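Local coordinates for EtuB protein (Clostridium kluyveri DSM 555, PDB 3IO0) that forms trimers, each chain carrying two tandem microcompartment domains, that probably build the protein shell of a bacterial microcompartment associated with ethanol utilisation, at residues T5-V19 / R97-L111. Sequence-based numbering, arbitrary orientation.
Sequences TEFVGTAGGDTVGLV and RRAVEIALKQTDKYL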
loop_
_atom_site.group_PDB
_atom_site.type_symbol
_atom_site.label_atom_id
_atom_site.label_comp_id
_atom_site.label_asym_id
_atom_site.label_seq_id
_atom_site.Cartn_x
_atom_site.Cartn_y
_atom_site.Cartn_z
ATOM N N THR A 5 -2.367 1.751 -32.079
ATOM C CA THR A 5 -2.438 3.202 -32.329
ATOM C C THR A 5 -2.522 4.008 -31.007
ATOM O O THR A 5 -2.007 5.125 -30.901
ATOM C CB THR A 5 -3.521 3.585 -33.405
ATOM O OG1 THR A 5 -4.013 4.891 -33.130
ATOM C CG2 THR A 5 -4.723 2.577 -33.450
ATOM N N GLU A 6 -3.120 3.379 -29.996
ATOM C CA GLU A 6 -3.227 3.915 -28.640
ATOM C C GLU A 6 -1.903 4.125 -27.896
ATOM O O GLU A 6 -1.869 4.866 -26.918
ATOM C CB GLU A 6 -4.101 2.995 -27.797
ATOM C CG GLU A 6 -5.583 3.081 -28.090
ATOM C CD GLU A 6 -6.024 2.260 -29.288
ATOM O OE1 GLU A 6 -5.177 1.616 -29.956
ATOM O OE2 GLU A 6 -7.243 2.267 -29.554
ATOM N N PHE A 7 -0.830 3.465 -28.331
ATOM C CA PHE A 7 0.481 3.632 -27.706
ATOM C C PHE A 7 1.118 4.963 -28.089
ATOM O O PHE A 7 0.810 5.512 -29.151
ATOM C CB PHE A 7 1.399 2.490 -28.112
ATOM C CG PHE A 7 2.768 2.559 -27.499
ATOM C CD1 PHE A 7 2.971 2.211 -26.170
ATOM C CD2 PHE A 7 3.858 2.959 -28.253
ATOM C CE1 PHE A 7 4.244 2.265 -25.604
ATOM C CE2 PHE A 7 5.129 3.017 -27.692
ATOM C CZ PHE A 7 5.321 2.664 -26.370
ATOM N N VAL A 8 1.998 5.483 -27.230
ATOM C CA VAL A 8 2.674 6.747 -27.499
ATOM C C VAL A 8 4.174 6.793 -27.101
ATOM O O VAL A 8 4.895 7.607 -27.655
ATOM C CB VAL A 8 1.895 7.977 -26.890
ATOM C CG1 VAL A 8 2.303 9.276 -27.562
ATOM C CG2 VAL A 8 0.378 7.824 -27.004
ATOM N N GLY A 9 4.647 5.912 -26.205
ATOM C CA GLY A 9 5.976 6.023 -25.489
ATOM C C GLY A 9 5.498 6.081 -24.051
ATOM O O GLY A 9 4.282 6.030 -23.897
ATOM N N THR A 10 6.278 6.148 -22.956
ATOM C CA THR A 10 7.672 5.765 -22.611
ATOM C C THR A 10 8.593 6.873 -22.118
ATOM O O THR A 10 9.041 7.713 -22.889
ATOM C CB THR A 10 8.325 4.681 -23.462
ATOM O OG1 THR A 10 7.522 3.510 -23.328
ATOM C CG2 THR A 10 9.732 4.337 -22.936
ATOM N N ALA A 11 8.836 6.862 -20.804
ATOM C CA ALA A 11 9.836 7.706 -20.139
ATOM C C ALA A 11 10.301 7.012 -18.853
ATOM O O ALA A 11 9.840 5.914 -18.547
ATOM C CB ALA A 11 9.271 9.093 -19.846
ATOM N N GLY A 12 11.206 7.648 -18.107
ATOM C CA GLY A 12 11.765 7.082 -16.871
ATOM C C GLY A 12 10.745 6.794 -15.786
ATOM O O GLY A 12 9.590 7.160 -15.916
ATOM N N GLY A 13 11.161 6.149 -14.699
ATOM C CA GLY A 13 10.195 5.470 -13.819
ATOM C C GLY A 13 9.677 4.435 -14.782
ATOM O O GLY A 13 10.329 4.182 -15.806
ATOM N N ASP A 14 8.539 3.818 -14.549
ATOM C CA ASP A 14 8.075 3.008 -15.670
ATOM C C ASP A 14 6.880 3.700 -16.257
ATOM O O ASP A 14 5.744 3.303 -16.023
ATOM C CB ASP A 14 7.823 1.536 -15.308
ATOM C CG ASP A 14 9.113 0.732 -15.181
ATOM O OD1 ASP A 14 10.152 1.145 -15.732
ATOM O OD2 ASP A 14 9.094 -0.321 -14.523
ATOM N N THR A 15 7.131 4.777 -16.987
ATOM C CA THR A 15 6.004 5.557 -17.450
ATOM C C THR A 15 5.627 5.291 -18.898
ATOM O O THR A 15 6.506 5.151 -19.743
ATOM C CB THR A 15 6.063 7.072 -17.046
ATOM O OG1 THR A 15 5.588 7.882 -18.122
ATOM C CG2 THR A 15 7.427 7.504 -16.671
ATOM N N VAL A 16 4.321 5.171 -19.148
ATOM C CA VAL A 16 3.770 5.138 -20.501
ATOM C C VAL A 16 2.873 6.312 -20.787
ATOM O O VAL A 16 2.195 6.829 -19.889
ATOM C CB VAL A 16 2.864 3.931 -20.787
ATOM C CG1 VAL A 16 3.477 3.060 -21.839
ATOM C CG2 VAL A 16 2.487 3.193 -19.524
ATOM N N GLY A 17 2.854 6.697 -22.058
ATOM C CA GLY A 17 1.879 7.622 -22.584
ATOM C C GLY A 17 0.927 6.839 -23.453
ATOM O O GLY A 17 1.352 6.073 -24.311
ATOM N N LEU A 18 -0.364 7.013 -23.214
ATOM C CA LEU A 18 -1.389 6.313 -23.965
ATOM C C LEU A 18 -2.460 7.290 -24.376
ATOM O O LEU A 18 -2.635 8.340 -23.750
ATOM C CB LEU A 18 -2.018 5.212 -23.119
ATOM C CG LEU A 18 -1.084 4.125 -22.606
ATOM C CD1 LEU A 18 -1.747 3.358 -21.493
ATOM C CD2 LEU A 18 -0.695 3.204 -23.736
ATOM N N VAL A 19 -3.185 6.938 -25.426
ATOM C CA VAL A 19 -4.275 7.762 -25.909
ATOM C C VAL A 19 -5.439 6.848 -26.255
ATOM O O VAL A 19 -5.226 5.820 -26.880
ATOM C CB VAL A 19 -3.824 8.557 -27.139
ATOM C CG1 VAL A 19 -4.992 8.986 -27.950
ATOM C CG2 VAL A 19 -3.039 9.771 -26.703
ATOM N N ARG A 97 -3.349 13.457 -27.543
ATOM C CA ARG A 97 -2.080 12.854 -27.951
ATOM C C ARG A 97 -0.936 13.856 -27.808
ATOM O O ARG A 97 0.123 13.544 -27.268
ATOM C CB ARG A 97 -2.167 12.313 -29.386
ATOM C CG ARG A 97 -0.883 11.634 -29.874
ATOM C CD ARG A 97 -1.083 10.718 -31.063
ATOM N NE ARG A 97 -0.011 9.723 -31.090
ATOM C CZ ARG A 97 -0.195 8.402 -31.004
ATOM N NH1 ARG A 97 -1.415 7.889 -30.909
ATOM N NH2 ARG A 97 0.846 7.582 -31.013
ATOM N N ARG A 98 -1.182 15.068 -28.284
ATOM C CA ARG A 98 -0.216 16.148 -28.245
ATOM C C ARG A 98 0.259 16.425 -26.807
ATOM O O ARG A 98 1.463 16.552 -26.555
ATOM C CB ARG A 98 -0.859 17.374 -28.882
ATOM C CG ARG A 98 0.058 18.529 -29.132
ATOM C CD ARG A 98 -0.752 19.722 -29.682
ATOM N NE ARG A 98 -0.562 19.885 -31.122
ATOM C CZ ARG A 98 0.595 20.254 -31.675
ATOM N NH1 ARG A 98 1.665 20.481 -30.910
ATOM N NH2 ARG A 98 0.698 20.385 -32.991
ATOM N N ALA A 99 -0.695 16.491 -25.876
ATOM C CA ALA A 99 -0.422 16.659 -24.439
ATOM C C ALA A 99 0.416 15.518 -23.855
ATOM O O ALA A 99 1.410 15.760 -23.165
ATOM C CB ALA A 99 -1.728 16.805 -23.669
ATOM N N VAL A 100 0.007 14.278 -24.132
ATOM C CA VAL A 100 0.768 13.087 -23.732
ATOM C C VAL A 100 2.209 13.133 -24.263
ATOM O O VAL A 100 3.148 12.760 -23.551
ATOM C CB VAL A 100 0.081 11.793 -24.210
ATOM C CG1 VAL A 100 0.912 10.578 -23.851
ATOM C CG2 VAL A 100 -1.296 11.678 -23.610
ATOM N N GLU A 101 2.367 13.601 -25.506
ATOM C CA GLU A 101 3.680 13.740 -26.144
ATOM C C GLU A 101 4.589 14.707 -25.391
ATOM O O GLU A 101 5.784 14.421 -25.199
ATOM C CB GLU A 101 3.549 14.143 -27.624
ATOM C CG GLU A 101 3.437 12.972 -28.627
ATOM C CD GLU A 101 4.617 11.958 -28.565
ATOM O OE1 GLU A 101 5.528 12.086 -27.693
ATOM O OE2 GLU A 101 4.624 11.012 -29.396
ATOM N N ILE A 102 4.011 15.831 -24.959
ATOM C CA ILE A 102 4.712 16.817 -24.126
ATOM C C ILE A 102 5.109 16.218 -22.783
ATOM O O ILE A 102 6.264 16.337 -22.374
ATOM C CB ILE A 102 3.854 18.080 -23.859
ATOM C CG1 ILE A 102 3.568 18.833 -25.150
ATOM C CG2 ILE A 102 4.541 19.008 -22.865
ATOM C CD1 ILE A 102 2.523 19.911 -24.991
ATOM N N ALA A 103 4.146 15.584 -22.108
ATOM C CA ALA A 103 4.351 15.039 -20.766
ATOM C C ALA A 103 5.436 13.977 -20.730
ATOM O O ALA A 103 6.234 13.946 -19.796
ATOM C CB ALA A 103 3.058 14.493 -20.204
ATOM N N LEU A 104 5.466 13.127 -21.757
ATOM C CA LEU A 104 6.517 12.127 -21.917
ATOM C C LEU A 104 7.894 12.744 -22.131
ATOM O O LEU A 104 8.875 12.318 -21.503
ATOM C CB LEU A 104 6.196 11.198 -23.075
ATOM C CG LEU A 104 5.165 10.104 -22.834
ATOM C CD1 LEU A 104 4.853 9.417 -24.152
ATOM C CD2 LEU A 104 5.643 9.102 -21.790
ATOM N N LYS A 105 7.963 13.747 -23.011
ATOM C CA LYS A 105 9.211 14.475 -23.269
ATOM C C LYS A 105 9.802 15.071 -22.000
ATOM O O LYS A 105 11.013 15.031 -21.818
ATOM C CB LYS A 105 8.998 15.599 -24.286
ATOM C CG LYS A 105 9.944 15.554 -25.504
ATOM C CD LYS A 105 11.436 15.774 -25.170
ATOM C CE LYS A 105 11.836 17.271 -25.205
ATOM N NZ LYS A 105 11.404 17.986 -26.461
ATOM N N GLN A 106 8.945 15.599 -21.127
ATOM C CA GLN A 106 9.381 16.359 -19.959
ATOM C C GLN A 106 9.602 15.528 -18.696
ATOM O O GLN A 106 10.225 15.993 -17.737
ATOM C CB GLN A 106 8.392 17.492 -19.665
ATOM C CG GLN A 106 8.235 18.512 -20.790
ATOM C CD GLN A 106 9.571 19.019 -21.302
ATOM O OE1 GLN A 106 10.460 19.395 -20.517
ATOM N NE2 GLN A 106 9.733 19.021 -22.629
ATOM N N THR A 107 9.100 14.303 -18.697
ATOM C CA THR A 107 9.155 13.475 -17.505
ATOM C C THR A 107 10.574 13.297 -16.977
ATOM O O THR A 107 10.852 13.626 -15.825
ATOM C CB THR A 107 8.437 12.122 -17.724
ATOM O OG1 THR A 107 7.029 12.354 -17.753
ATOM C CG2 THR A 107 8.724 11.143 -16.603
ATOM N N ASP A 108 11.477 12.815 -17.827
ATOM C CA ASP A 108 12.834 12.492 -17.388
ATOM C C ASP A 108 13.564 13.709 -16.872
ATOM O O ASP A 108 14.384 13.594 -15.952
ATOM C CB ASP A 108 13.623 11.849 -18.510
ATOM C CG ASP A 108 13.098 10.492 -18.863
ATOM O OD1 ASP A 108 13.344 9.551 -18.093
ATOM O OD2 ASP A 108 12.424 10.367 -19.907
ATOM N N LYS A 109 13.263 14.866 -17.462
ATOM C CA LYS A 109 13.789 16.137 -16.988
ATOM C C LYS A 109 13.496 16.281 -15.506
ATOM O O LYS A 109 14.401 16.568 -14.713
ATOM C CB LYS A 109 13.180 17.296 -17.782
ATOM C CG LYS A 109 13.243 18.672 -17.126
ATOM C CD LYS A 109 13.127 19.753 -18.185
ATOM C CE LYS A 109 12.363 20.987 -17.702
ATOM N NZ LYS A 109 10.924 20.971 -18.143
ATOM N N TYR A 110 12.236 16.047 -15.136
ATOM C CA TYR A 110 11.788 16.245 -13.761
ATOM C C TYR A 110 12.226 15.176 -12.773
ATOM O O TYR A 110 12.502 15.478 -11.617
ATOM C CB TYR A 110 10.284 16.428 -13.722
ATOM C CG TYR A 110 9.884 17.752 -14.296
ATOM C CD1 TYR A 110 10.331 18.937 -13.720
ATOM C CD2 TYR A 110 9.073 17.830 -15.421
ATOM C CE1 TYR A 110 9.977 20.159 -14.242
ATOM C CE2 TYR A 110 8.709 19.053 -15.953
ATOM C CZ TYR A 110 9.165 20.211 -15.356
ATOM O OH TYR A 110 8.810 21.431 -15.866
ATOM N N LEU A 111 12.291 13.931 -13.229
ATOM C CA LEU A 111 12.843 12.852 -12.421
ATOM C C LEU A 111 14.267 13.174 -11.943
ATOM O O LEU A 111 14.758 12.586 -10.978
ATOM C CB LEU A 111 12.817 11.546 -13.206
ATOM C CG LEU A 111 11.446 10.909 -13.421
ATOM C CD1 LEU A 111 11.487 9.945 -14.591
ATOM C CD2 LEU A 111 10.962 10.204 -12.162
#
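Arg-97 and Asp-108, about three helical turns apart, grip the two ends of the β-hairpin formed by strands 7-11 and 15-19, while Val-100 and Leu-104 fill the interface between them. The Arg-97 chain runs extended from CG to NE, with CG anti to the backbone N (chi1 -179°), and this reach carries its guanidinium to the first strand. There NH1 donates to Thr-5 O at 2.8 Å in an almost straight bond lying in the guanidinium plane, and NH2 makes a weak, bent bond to Phe-7 O. Val-8 CG2 lies over the centre of one guanidinium face, and its other methyl, CG1, meets the Glu-101 carboxylate, 3.4 Å from OE2. At the far end, Asp-108 OD1 accepts Gly-12 N at 2.9 Å on its syn side, 29° out of the carboxylate plane, with a weaker second approach to OD2; Leu-111 CD1 packs on the Gly-12 backbone beside it.

Between these grips Leu-104 spreads its methyls beneath both strands, CD1 against the Gly-9 backbone and CD2 reaching Thr-10 N and Gly-17 N. One turn earlier Val-100 turns both methyls to strand 15-19: CG1 sits under Gly-17 CA, where the absence of a side chain lets the helix come close, and CG2 touches Val-19 CG2 at 4.0 Å. Thr-107 and Thr-15 meet tip to tip through their CG2 methyls.

The helix axis is nearly parallel to strand 7-11 (9°) and nearly antiparallel to strand 15-19. Helix 93-111 lies across one face of the five-stranded antiparallel sheet of the first circularly permuted microcompartment domain, over the hairpin at its 7-11 side; Val-100 continues onto Ile-43 of the adjoining strand 39-45, Tyr-110 packs on Met-54 of helix 50-61, and Phe-7 and Val-16 pack against Ser-217 and Met-218 of a neighbouring subunit.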